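Local coordinates for peptidoglycan-N-acetylglucosamine deacetylase BC_1974 (Bacillus cereus, PDB 5N1P), which catalyses the zinc-dependent removal of acetyl groups from N-acetylglucosamine residues in peptidoglycan, releasing acetate, at residues A[160-165]-A[171-176]; A[6-11]-A[21-26]; A[131-136]-A[143-148]; A[14-19]-A[47-52]. All coordinates share one frame; numbering follows the deposited sequence.

In the fold
Followed from the N terminus, contact 2 closes first, joining strand 2-9 to helix 16-25 across the metal-binding turn. Contact 4 crosses it: its segment 14-19 falls inside that loop, and its partner 47-52 comes only after strand 31-34, so helix 16-25 is joined to helix 43-51. Contact 3 then closes a short loop between the connection after strand 126-127 and helix 138-152. Contact 1 follows in series and sets strand 157-163 against helix 167-182. Contacts 1 and 2 meet through the neighbouring strands 2-9 and 157-163 and share the inhibitor; contact 3 touches contact 1 where I145 meets A172, and D164 bonds to T16 of contact 4.

Contact 1 of 4, residues A[160-165]-A[171-176]; sequences ILMHDI and AAVPAI. With 8GK (~{N}-oxidanylnaphthalene-1-carboxamide), chain E.
Beside M162, which packs against A172, V173 and I176 of the helix, the imidazole of H163, the inferred proton donor, belongs to the ligand pocket. The inhibitor's hydroxamate oxygen O14 lies at the edge of that ring, near its plane, 2.8 Å from H163 NE2. At the other nitrogen, ND1 is hydrogen-bonded to D130, which fixes the rotation of the ring. M162 points toward the helix: chi1 (-60°) and the extended chi2 carry SD that way, and the bend at chi3 (73°) then turns the methyl CE toward V173 and A172. It meets I176 tip to tip, with M162 SD 3.6 Å from I176 CD1. Strand and helix axes approach to 10.8 Å at 152°, the nearly antiparallel descent of a beta-alpha unit in the distorted beta/alpha barrel of CE4 deacetylases. The methyl M162 CE also lies 4.1 Å from V173 CG2 and 4.3 Å from A172 CB. The helix kinks at P174, which has no N-H to give, and resumes regular bonding with I176 N to A172 O.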
# COMPACT_ATOMS: atom_id res chain seq x y z
N ILE A 160 -6.67 -0.64 -4.06
CA ILE A 160 -5.93 -0.92 -5.28
C ILE A 160 -4.44 -1.14 -5.02
O ILE A 160 -3.77 -0.28 -4.45
CB ILE A 160 -6.09 0.23 -6.29
CG1 ILE A 160 -7.58 0.43 -6.60
CG2 ILE A 160 -5.29 -0.06 -7.54
CD1 ILE A 160 -7.89 1.81 -7.12
N LEU A 161 -3.93 -2.29 -5.44
CA LEU A 161 -2.52 -2.65 -5.26
C LEU A 161 -1.65 -2.15 -6.40
O LEU A 161 -1.82 -2.57 -7.56
CB LEU A 161 -2.35 -4.17 -5.12
CG LEU A 161 -0.89 -4.65 -5.10
CD1 LEU A 161 -0.15 -4.18 -3.85
CD2 LEU A 161 -0.81 -6.18 -5.25
N MET A 162 -0.73 -1.25 -6.06
CA MET A 162 0.29 -0.78 -6.99
C MET A 162 1.64 -0.72 -6.27
O MET A 162 1.72 -0.93 -5.06
CB MET A 162 -0.08 0.59 -7.56
CG MET A 162 -1.38 0.56 -8.30
SD MET A 162 -1.82 2.13 -9.02
CE MET A 162 -0.64 2.20 -10.37
N HIS A 163 2.68 -0.44 -7.03
CA HIS A 163 4.04 -0.40 -6.49
C HIS A 163 4.73 0.84 -7.00
O HIS A 163 4.96 0.96 -8.21
CB HIS A 163 4.82 -1.67 -6.89
CG HIS A 163 4.18 -2.94 -6.43
ND1 HIS A 163 3.15 -3.55 -7.12
CD2 HIS A 163 4.42 -3.72 -5.34
CE1 HIS A 163 2.79 -4.65 -6.48
NE2 HIS A 163 3.54 -4.77 -5.39
N ASP A 164 5.07 1.78 -6.11
CA ASP A 164 5.63 3.05 -6.58
C ASP A 164 7.12 2.94 -6.92
O ASP A 164 7.71 3.92 -7.35
CB ASP A 164 5.38 4.19 -5.58
CG ASP A 164 5.94 3.92 -4.19
OD1 ASP A 164 5.81 2.78 -3.71
OD2 ASP A 164 6.49 4.86 -3.57
N ILE A 165 7.69 1.75 -6.80
CA ILE A 165 9.10 1.55 -7.14
C ILE A 165 9.28 1.23 -8.62
O ILE A 165 10.40 1.08 -9.09
CB ILE A 165 9.73 0.43 -6.30
CG1 ILE A 165 8.94 -0.87 -6.46
CG2 ILE A 165 9.79 0.87 -4.86
CD1 ILE A 165 9.72 -2.11 -6.06
N ALA A 171 3.36 6.15 -13.69
CA ALA A 171 2.85 6.76 -14.91
C ALA A 171 1.36 6.47 -15.15
O ALA A 171 0.68 7.19 -15.87
CB ALA A 171 3.67 6.30 -16.10
N ALA A 172 0.87 5.39 -14.54
CA ALA A 172 -0.51 4.99 -14.75
C ALA A 172 -1.46 5.80 -13.88
O ALA A 172 -2.66 5.84 -14.13
CB ALA A 172 -0.67 3.48 -14.45
N VAL A 173 -0.93 6.45 -12.85
CA VAL A 173 -1.80 7.05 -11.85
C VAL A 173 -2.70 8.19 -12.39
O VAL A 173 -3.89 8.21 -12.06
CB VAL A 173 -0.95 7.51 -10.64
CG1 VAL A 173 -1.78 8.35 -9.69
CG2 VAL A 173 -0.45 6.28 -9.92
N PRO A 174 -2.19 9.09 -13.25
CA PRO A 174 -3.13 10.10 -13.76
C PRO A 174 -4.36 9.51 -14.46
O PRO A 174 -5.47 9.97 -14.20
CB PRO A 174 -2.28 10.90 -14.77
CG PRO A 174 -0.91 10.79 -14.23
CD PRO A 174 -0.80 9.38 -13.67
N ALA A 175 -4.19 8.48 -15.29
CA ALA A 175 -5.32 7.87 -15.99
C ALA A 175 -6.24 7.10 -15.04
O ALA A 175 -7.45 7.01 -15.27
CB ALA A 175 -4.83 6.95 -17.09
N ILE A 176 -5.66 6.54 -13.98
CA ILE A 176 -6.45 5.85 -12.98
C ILE A 176 -7.31 6.84 -12.22
O ILE A 176 -8.49 6.60 -11.97
CB ILE A 176 -5.56 5.07 -11.99
CG1 ILE A 176 -4.94 3.85 -12.68
CG2 ILE A 176 -6.36 4.63 -10.77
CD1 ILE A 176 -3.83 3.21 -11.86
C1 8GK E . 3.38 -7.76 -2.59
C2 8GK E . 2.88 -8.94 -3.35
C3 8GK E . 3.79 -9.66 -4.11
C4 8GK E . 3.36 -10.78 -4.81
C5 8GK E . 2.03 -11.19 -4.75
C6 8GK E . 1.12 -10.47 -3.98
C7 8GK E . 1.55 -9.34 -3.28
C8 8GK E . 4.28 -11.49 -5.57
C9 8GK E . 5.61 -11.09 -5.64
C10 8GK E . 6.04 -9.97 -4.94
C11 8GK E . 5.12 -9.26 -4.17
O12 8GK E . 4.13 -7.98 -1.66
N13 8GK E . 3.04 -6.51 -2.92
O14 8GK E . 3.99 -5.52 -2.71

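Contact 2 of 4, residues A[6-11]-A[21-26]; sequences LTFDDG and NTLKQH. With ZN (zinc ion), chain F; 8GK (~{N}-oxidanylnaphthalene-1-carboxamide), chain E.
L23 offers its two methyls to two strand residues: L23 CD2 lies 4.3 Å from L6 CD1, and L23 CD1 is 4.4 Å from F8 CE2, approaching the ring obliquely. These separations indicate light apolar contact, and only 80 Å² is buried, yet all three residues are enclosed by the fold. Just past the helix, H26 ND1 donates to T22 O at 2.9 Å and 174°, with the acceptor in the ring plane; the imidazole is held against the last turn. On the helix, K24 and Q25 are exposed and form its solvent side.

The other end of the strand segment is polar: D9 is buried, D10 partly exposed. Both belong to the TFDDG signature of the NodB homology domain, in which the first aspartate is inferred to be the proton acceptor and the second binds zinc. D10 CG lies opposite the carbonyl carbon (chi1 -61°), directing the carboxylate to the metal: D10 OD1 is 2.2 Å from the zinc ion, while D10 OD2 accepts a 2.5 Å bond from a water also bound to zinc. The hydroxamate chelates through O14 at 2.1 Å from zinc and, more loosely, O12 at 2.5 Å; H59 and H63 complete six ligands. D9 OD2 lies 2.8 Å from O14 of the inhibitor; its partner oxygen OD1 forms a salt bridge with R97, positioning the carboxylate.

Strand 2-9 runs between strands 31-34 and 157-163. In the beta-alpha-beta unit of strand 2-9, helix 16-25 and strand 31-34, F32 meets both F8 and L23; helix 167-182 adds V173 on F8 and L177 on L6.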
# COMPACT_ATOMS: atom_id res chain seq x y z
N LEU A 6 -6.00 4.03 -3.19
CA LEU A 6 -4.78 3.70 -3.90
C LEU A 6 -3.74 3.31 -2.88
O LEU A 6 -3.52 4.05 -1.92
CB LEU A 6 -4.27 4.88 -4.72
CG LEU A 6 -4.93 5.20 -6.06
CD1 LEU A 6 -4.34 6.47 -6.63
CD2 LEU A 6 -4.74 4.03 -7.02
N THR A 7 -3.10 2.17 -3.06
CA THR A 7 -2.04 1.76 -2.14
C THR A 7 -0.77 1.43 -2.91
O THR A 7 -0.81 0.83 -3.99
CB THR A 7 -2.44 0.55 -1.25
OG1 THR A 7 -2.52 -0.66 -2.03
CG2 THR A 7 -3.79 0.81 -0.55
N PHE A 8 0.36 1.85 -2.36
CA PHE A 8 1.64 1.71 -3.05
C PHE A 8 2.62 0.98 -2.16
O PHE A 8 2.94 1.46 -1.08
CB PHE A 8 2.21 3.07 -3.43
CG PHE A 8 1.33 3.85 -4.35
CD1 PHE A 8 1.37 3.61 -5.71
CD2 PHE A 8 0.42 4.78 -3.85
CE1 PHE A 8 0.54 4.32 -6.59
CE2 PHE A 8 -0.41 5.50 -4.72
CZ PHE A 8 -0.36 5.25 -6.09
N ASP A 9 3.09 -0.16 -2.63
CA ASP A 9 4.00 -1.04 -1.88
C ASP A 9 5.46 -0.93 -2.31
O ASP A 9 5.75 -0.60 -3.47
CB ASP A 9 3.60 -2.51 -2.07
CG ASP A 9 2.33 -2.90 -1.34
OD1 ASP A 9 1.71 -2.05 -0.69
OD2 ASP A 9 1.96 -4.11 -1.43
N ASP A 10 6.35 -1.25 -1.37
CA ASP A 10 7.76 -1.60 -1.58
C ASP A 10 8.70 -0.39 -1.55
O ASP A 10 9.91 -0.56 -1.68
CB ASP A 10 8.01 -2.37 -2.90
CG ASP A 10 7.28 -3.71 -2.98
OD1 ASP A 10 6.76 -4.22 -1.97
OD2 ASP A 10 7.24 -4.29 -4.10
N GLY A 11 8.16 0.80 -1.35
CA GLY A 11 8.98 2.00 -1.33
C GLY A 11 9.49 2.42 0.04
O GLY A 11 9.48 1.62 1.00
N ASN A 21 3.82 14.32 -6.21
CA ASN A 21 3.46 15.53 -6.92
C ASN A 21 2.20 15.31 -7.75
O ASN A 21 1.32 16.17 -7.81
CB ASN A 21 4.62 16.01 -7.79
CG ASN A 21 5.81 16.46 -6.97
OD1 ASN A 21 5.67 16.85 -5.81
ND2 ASN A 21 7.00 16.41 -7.56
N THR A 22 2.10 14.14 -8.37
CA THR A 22 0.93 13.79 -9.17
C THR A 22 -0.32 13.72 -8.29
O THR A 22 -1.37 14.25 -8.66
CB THR A 22 1.15 12.46 -9.91
OG1 THR A 22 2.23 12.62 -10.85
CG2 THR A 22 -0.11 12.03 -10.66
N LEU A 23 -0.20 13.08 -7.13
CA LEU A 23 -1.32 12.97 -6.21
C LEU A 23 -1.79 14.36 -5.74
O LEU A 23 -2.99 14.64 -5.70
CB LEU A 23 -0.94 12.09 -5.01
CG LEU A 23 -0.73 10.62 -5.38
CD1 LEU A 23 -0.09 9.86 -4.22
CD2 LEU A 23 -2.06 9.99 -5.79
N LYS A 24 -0.83 15.22 -5.42
CA LYS A 24 -1.14 16.57 -4.96
C LYS A 24 -1.84 17.40 -6.04
O LYS A 24 -2.78 18.14 -5.74
CB LYS A 24 0.14 17.29 -4.50
CG LYS A 24 -0.12 18.68 -3.93
CD LYS A 24 1.18 19.38 -3.56
CE LYS A 24 1.90 18.66 -2.43
NZ LYS A 24 3.09 19.42 -1.96
N GLN A 25 -1.38 17.26 -7.28
CA GLN A 25 -1.96 17.99 -8.41
C GLN A 25 -3.41 17.58 -8.70
O GLN A 25 -4.16 18.33 -9.33
CB GLN A 25 -1.10 17.78 -9.66
CG GLN A 25 0.21 18.57 -9.62
CD GLN A 25 1.25 18.05 -10.59
OE1 GLN A 25 0.97 17.18 -11.41
NE2 GLN A 25 2.47 18.58 -10.50
N HIS A 26 -3.80 16.40 -8.22
CA HIS A 26 -5.19 15.94 -8.36
C HIS A 26 -5.91 15.90 -7.02
O HIS A 26 -7.01 15.34 -6.92
CB HIS A 26 -5.24 14.55 -9.01
CG HIS A 26 -4.74 14.51 -10.41
ND1 HIS A 26 -3.40 14.40 -10.72
CD2 HIS A 26 -5.39 14.54 -11.60
CE1 HIS A 26 -3.25 14.38 -12.04
NE2 HIS A 26 -4.45 14.46 -12.59
ZN ZN F . 5.78 -6.13 -1.73
C1 8GK E . 3.38 -7.76 -2.59
C2 8GK E . 2.88 -8.94 -3.35
C3 8GK E . 3.79 -9.66 -4.11
C4 8GK E . 3.36 -10.78 -4.81
C5 8GK E . 2.03 -11.19 -4.75
C6 8GK E . 1.12 -10.47 -3.98
C7 8GK E . 1.55 -9.34 -3.28
C8 8GK E . 4.28 -11.49 -5.57
C9 8GK E . 5.61 -11.09 -5.64
C10 8GK E . 6.04 -9.97 -4.94
C11 8GK E . 5.12 -9.26 -4.17
O12 8GK E . 4.13 -7.98 -1.66
N13 8GK E . 3.04 -6.51 -2.92
O14 8GK E . 3.99 -5.52 -2.71
O HOH W 1 6.30 -6.57 -3.93

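Contact 3 of 4, residues A[131-136]-A[143-148]; sequences WRYNKM and AQIAQN
Y133 reaches across to Q144, I145 and N148 and carries all the close contacts between the segments; its CG lies opposite the carbonyl carbon (chi1 -40°), which sends the ring to the helix. The hydrogen bond is at its hydroxyl: N148 ND2 donates to Y133 OH at 2.9 Å and 174°, almost perfectly straight, with the oxygen in the plane of the amide. The two side chains come from opposite directions and their flat groups are inclined by 36°. The same ND2 is also bonded to S128 O, so two acceptors in the loop hold this amide.

The van der Waals contacts surround the ring. On one face sits Q144 CB, offset toward the rim, while Q144 CG presses against the hydroxyl end at 3.2 Å from Y133 OH, a close fit. The opposite face is covered by CB of R132, its neighbour in sequence. I145 slides past the tyrosine in the opposite direction, with I145 CG1 3.6 Å from Y133 CD1, at an oblique approach to the ring.

Both segments belong to one connection of the CE4 fold: the loop that follows strand 126-127 runs into helix 138-152 and folds back onto it. I145 extends the contact inward by packing on A172 of helix 167-182 and on D130.

Backbone bonds shape the loop itself. N134 N bonds to W131 O at 3.3 Å as the 3-10 segment ends. A type II turn from Y133 to M136 follows, closed by M136 N to Y133 O at 3.1 Å, with K135 taking a positive phi. Beyond these bonds, N134 OD1 is hydrogen-bonded to NE2 of Q168 in helix 167-182.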
# COMPACT_ATOMS: atom_id res chain seq x y z
N TRP A 131 3.31 -5.43 -12.25
CA TRP A 131 4.53 -6.22 -12.43
C TRP A 131 4.59 -6.94 -13.78
O TRP A 131 5.67 -7.30 -14.25
CB TRP A 131 4.67 -7.26 -11.32
CG TRP A 131 3.59 -8.30 -11.32
CD1 TRP A 131 2.39 -8.23 -10.66
CD2 TRP A 131 3.61 -9.58 -11.97
NE1 TRP A 131 1.66 -9.37 -10.89
CE2 TRP A 131 2.39 -10.21 -11.68
CE3 TRP A 131 4.53 -10.24 -12.80
CZ2 TRP A 131 2.06 -11.48 -12.17
CZ3 TRP A 131 4.22 -11.51 -13.28
CH2 TRP A 131 2.99 -12.12 -12.96
N ARG A 132 3.44 -7.17 -14.40
CA ARG A 132 3.39 -7.87 -15.69
C ARG A 132 4.11 -7.08 -16.78
O ARG A 132 4.59 -7.64 -17.76
CB ARG A 132 1.95 -8.11 -16.14
CG ARG A 132 1.27 -9.28 -15.46
CD ARG A 132 0.11 -9.72 -16.31
NE ARG A 132 -0.72 -10.73 -15.65
CZ ARG A 132 -1.87 -11.17 -16.14
NH1 ARG A 132 -2.33 -10.68 -17.28
NH2 ARG A 132 -2.57 -12.09 -15.48
N TYR A 133 4.19 -5.77 -16.61
CA TYR A 133 4.72 -4.93 -17.65
C TYR A 133 6.06 -4.33 -17.24
O TYR A 133 6.49 -3.34 -17.81
CB TYR A 133 3.69 -3.85 -18.01
CG TYR A 133 2.28 -4.43 -18.02
CD1 TYR A 133 1.43 -4.23 -16.94
CD2 TYR A 133 1.83 -5.21 -19.08
CE1 TYR A 133 0.16 -4.78 -16.92
CE2 TYR A 133 0.56 -5.76 -19.07
CZ TYR A 133 -0.26 -5.54 -17.98
OH TYR A 133 -1.53 -6.07 -17.96
N ASN A 134 6.73 -4.97 -16.28
CA ASN A 134 8.08 -4.55 -15.91
C ASN A 134 9.02 -4.55 -17.12
O ASN A 134 9.03 -5.50 -17.91
CB ASN A 134 8.66 -5.46 -14.82
CG ASN A 134 8.08 -5.16 -13.44
OD1 ASN A 134 7.55 -4.08 -13.20
ND2 ASN A 134 8.19 -6.13 -12.53
N LYS A 135 9.78 -3.47 -17.25
CA LYS A 135 10.78 -3.29 -18.31
C LYS A 135 10.18 -3.11 -19.70
O LYS A 135 10.91 -3.16 -20.69
CB LYS A 135 11.77 -4.46 -18.33
CG LYS A 135 12.38 -4.80 -16.98
CD LYS A 135 13.89 -4.70 -17.02
CE LYS A 135 14.52 -5.41 -15.83
NZ LYS A 135 15.95 -5.74 -16.06
N MET A 136 8.87 -2.89 -19.78
CA MET A 136 8.22 -2.57 -21.05
C MET A 136 8.12 -1.05 -21.19
O MET A 136 8.26 -0.34 -20.19
CB MET A 136 6.84 -3.23 -21.12
CG MET A 136 6.91 -4.75 -21.18
SD MET A 136 5.28 -5.52 -21.26
CE MET A 136 4.45 -4.43 -22.43
N ALA A 143 -0.91 2.70 -19.66
CA ALA A 143 -2.27 2.66 -20.18
C ALA A 143 -2.92 1.31 -19.88
O ALA A 143 -4.10 1.24 -19.54
CB ALA A 143 -2.27 2.94 -21.69
N GLN A 144 -2.14 0.24 -20.01
CA GLN A 144 -2.63 -1.12 -19.76
C GLN A 144 -2.92 -1.32 -18.27
O GLN A 144 -3.90 -1.94 -17.89
CB GLN A 144 -1.63 -2.16 -20.26
CG GLN A 144 -2.03 -3.60 -19.99
CD GLN A 144 -3.19 -4.08 -20.84
OE1 GLN A 144 -4.16 -4.65 -20.32
NE2 GLN A 144 -3.09 -3.88 -22.15
N ILE A 145 -2.04 -0.81 -17.43
CA ILE A 145 -2.25 -0.87 -15.99
C ILE A 145 -3.51 -0.10 -15.60
O ILE A 145 -4.32 -0.57 -14.79
CB ILE A 145 -1.03 -0.31 -15.25
CG1 ILE A 145 0.14 -1.26 -15.45
CG2 ILE A 145 -1.33 -0.14 -13.76
CD1 ILE A 145 1.48 -0.65 -15.06
N ALA A 146 -3.70 1.07 -16.20
CA ALA A 146 -4.87 1.87 -15.91
C ALA A 146 -6.14 1.09 -16.28
O ALA A 146 -7.10 1.07 -15.51
CB ALA A 146 -4.81 3.20 -16.63
N GLN A 147 -6.15 0.43 -17.43
CA GLN A 147 -7.36 -0.31 -17.80
C GLN A 147 -7.54 -1.54 -16.91
O GLN A 147 -8.67 -1.96 -16.66
CB GLN A 147 -7.36 -0.72 -19.28
CG GLN A 147 -6.25 -1.66 -19.71
CD GLN A 147 -6.63 -2.47 -20.93
OE1 GLN A 147 -7.79 -2.81 -21.13
NE2 GLN A 147 -5.65 -2.76 -21.79
N ASN A 148 -6.45 -2.12 -16.41
CA ASN A 148 -6.57 -3.24 -15.47
C ASN A 148 -7.32 -2.80 -14.23
O ASN A 148 -8.21 -3.50 -13.74
CB ASN A 148 -5.21 -3.79 -15.06
CG ASN A 148 -4.50 -4.52 -16.18
OD1 ASN A 148 -5.09 -4.84 -17.22
ND2 ASN A 148 -3.21 -4.78 -15.98

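Contact 4 of 4, residues A[14-19]-A[47-52]; sequences KYTAEL and KRENAE
A17 and R48, whose CA atoms are 8.5 Å apart, mark the nearest backbone approach between the start of helix 16-25 and the end of helix 43-51. No clear hydrogen bond links the two segments; the contact is made by T16 on E49 and by R48 against A17.

T16 splits its two branches between different neighbours. Its CG2, anti to the backbone N (with chi1 -61° for OG1), lies 3.2 Å from E49 OE2, the side chains crossing at about a right angle. Its OG1 is instead hydrogen-bonded to D164 and to G13 N, which ties the beginning of the helix to the loop that follows strand 157-163. E49 is extended beyond CG, and that length brings its buried carboxylate to the methyl.

R48 reaches over A17. Its NH1 is 3.8 Å from A17 CB, and A17 O lies 3.5 Å from R48 NH1, oblique to the guanidinium. The guanidinium is also gripped by E52: R48 NE forms a salt bridge with E52 OE2 at 2.6 Å and 160°, one helical turn on, meeting that oxygen from above the carboxylate plane, and a weak bond runs from R48 NH2 to E52 OE1. R48 NH2 is also hydrogen-bonded to N21 OD1, in the next turn of helix 16-25. E52 is the first residue to leave the helix, and K24 NZ makes a long, weak ion pair with its OE2.

Inward, L19 and E49 both lie on F32 of strand 31-34; helices packed side by side over a shared strand are the outer layer expected of a beta/alpha barrel.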
# COMPACT_ATOMS: atom_id res chain seq x y z
N LYS A 14 12.93 5.98 -6.05
CA LYS A 14 13.28 7.12 -6.89
C LYS A 14 12.13 7.68 -7.75
O LYS A 14 12.32 8.67 -8.45
CB LYS A 14 14.45 6.74 -7.80
CG LYS A 14 14.17 5.59 -8.74
CD LYS A 14 15.38 5.32 -9.63
CE LYS A 14 15.15 4.15 -10.57
NZ LYS A 14 14.97 2.86 -9.86
N TYR A 15 10.95 7.07 -7.68
CA TYR A 15 9.80 7.59 -8.43
C TYR A 15 8.75 8.16 -7.48
O TYR A 15 7.70 8.63 -7.92
CB TYR A 15 9.17 6.50 -9.30
CG TYR A 15 10.15 5.81 -10.22
CD1 TYR A 15 10.70 6.48 -11.30
CD2 TYR A 15 10.52 4.49 -10.00
CE1 TYR A 15 11.59 5.86 -12.15
CE2 TYR A 15 11.41 3.86 -10.84
CZ TYR A 15 11.95 4.55 -11.91
OH TYR A 15 12.84 3.93 -12.75
N THR A 16 9.02 8.08 -6.18
CA THR A 16 8.02 8.42 -5.18
C THR A 16 7.72 9.92 -5.12
O THR A 16 6.57 10.32 -4.94
CB THR A 16 8.46 7.88 -3.80
OG1 THR A 16 8.58 6.46 -3.91
CG2 THR A 16 7.45 8.22 -2.72
N ALA A 17 8.75 10.75 -5.26
CA ALA A 17 8.53 12.18 -5.24
C ALA A 17 7.61 12.60 -6.40
O ALA A 17 6.70 13.40 -6.22
CB ALA A 17 9.87 12.93 -5.30
N GLU A 18 7.84 12.03 -7.58
CA GLU A 18 6.98 12.32 -8.72
C GLU A 18 5.54 11.87 -8.47
O GLU A 18 4.59 12.58 -8.81
CB GLU A 18 7.52 11.63 -9.98
CG GLU A 18 6.64 11.86 -11.19
CD GLU A 18 7.27 11.34 -12.46
OE1 GLU A 18 8.39 10.78 -12.37
OE2 GLU A 18 6.65 11.48 -13.54
N LEU A 19 5.38 10.69 -7.89
CA LEU A 19 4.05 10.21 -7.54
C LEU A 19 3.35 11.18 -6.58
O LEU A 19 2.19 11.51 -6.76
CB LEU A 19 4.13 8.82 -6.92
CG LEU A 19 2.81 8.26 -6.38
CD1 LEU A 19 1.73 8.19 -7.47
CD2 LEU A 19 3.05 6.88 -5.78
N LYS A 47 8.76 11.31 5.37
CA LYS A 47 8.23 12.52 5.99
C LYS A 47 7.22 13.20 5.07
O LYS A 47 6.14 13.61 5.49
CB LYS A 47 9.36 13.49 6.33
CG LYS A 47 8.90 14.70 7.12
CD LYS A 47 10.09 15.53 7.58
CE LYS A 47 10.95 14.74 8.56
NZ LYS A 47 11.29 15.55 9.77
N ARG A 48 7.58 13.29 3.81
CA ARG A 48 6.73 13.97 2.86
C ARG A 48 5.40 13.22 2.63
O ARG A 48 4.33 13.83 2.54
CB ARG A 48 7.50 14.15 1.55
CG ARG A 48 6.93 15.23 0.72
CD ARG A 48 7.57 15.34 -0.63
NE ARG A 48 6.51 15.77 -1.51
CZ ARG A 48 6.55 15.74 -2.83
NH1 ARG A 48 7.64 15.33 -3.46
NH2 ARG A 48 5.49 16.13 -3.51
N GLU A 49 5.46 11.89 2.54
CA GLU A 49 4.24 11.09 2.40
C GLU A 49 3.26 11.41 3.52
O GLU A 49 2.09 11.71 3.26
CB GLU A 49 4.57 9.59 2.41
CG GLU A 49 5.18 9.12 1.08
CD GLU A 49 5.70 7.69 1.11
OE1 GLU A 49 5.50 6.98 2.11
OE2 GLU A 49 6.33 7.30 0.10
N ASN A 50 3.75 11.36 4.76
CA ASN A 50 2.91 11.60 5.91
C ASN A 50 2.44 13.05 6.01
O ASN A 50 1.28 13.31 6.35
CB ASN A 50 3.67 11.19 7.18
CG ASN A 50 2.90 11.50 8.43
OD1 ASN A 50 3.25 12.43 9.17
ND2 ASN A 50 1.84 10.76 8.66
N ALA A 51 3.32 13.99 5.67
CA ALA A 51 2.99 15.42 5.76
C ALA A 51 1.94 15.85 4.75
O ALA A 51 1.22 16.82 4.99
CB ALA A 51 4.25 16.25 5.57
N GLU A 52 1.86 15.14 3.64
CA GLU A 52 0.97 15.54 2.56
C GLU A 52 -0.35 14.78 2.59
O GLU A 52 -1.08 14.75 1.60
CB GLU A 52 1.69 15.41 1.21
CG GLU A 52 2.90 16.35 1.18
CD GLU A 52 3.65 16.40 -0.14
OE1 GLU A 52 3.24 15.73 -1.10
OE2 GLU A 52 4.66 17.13 -0.21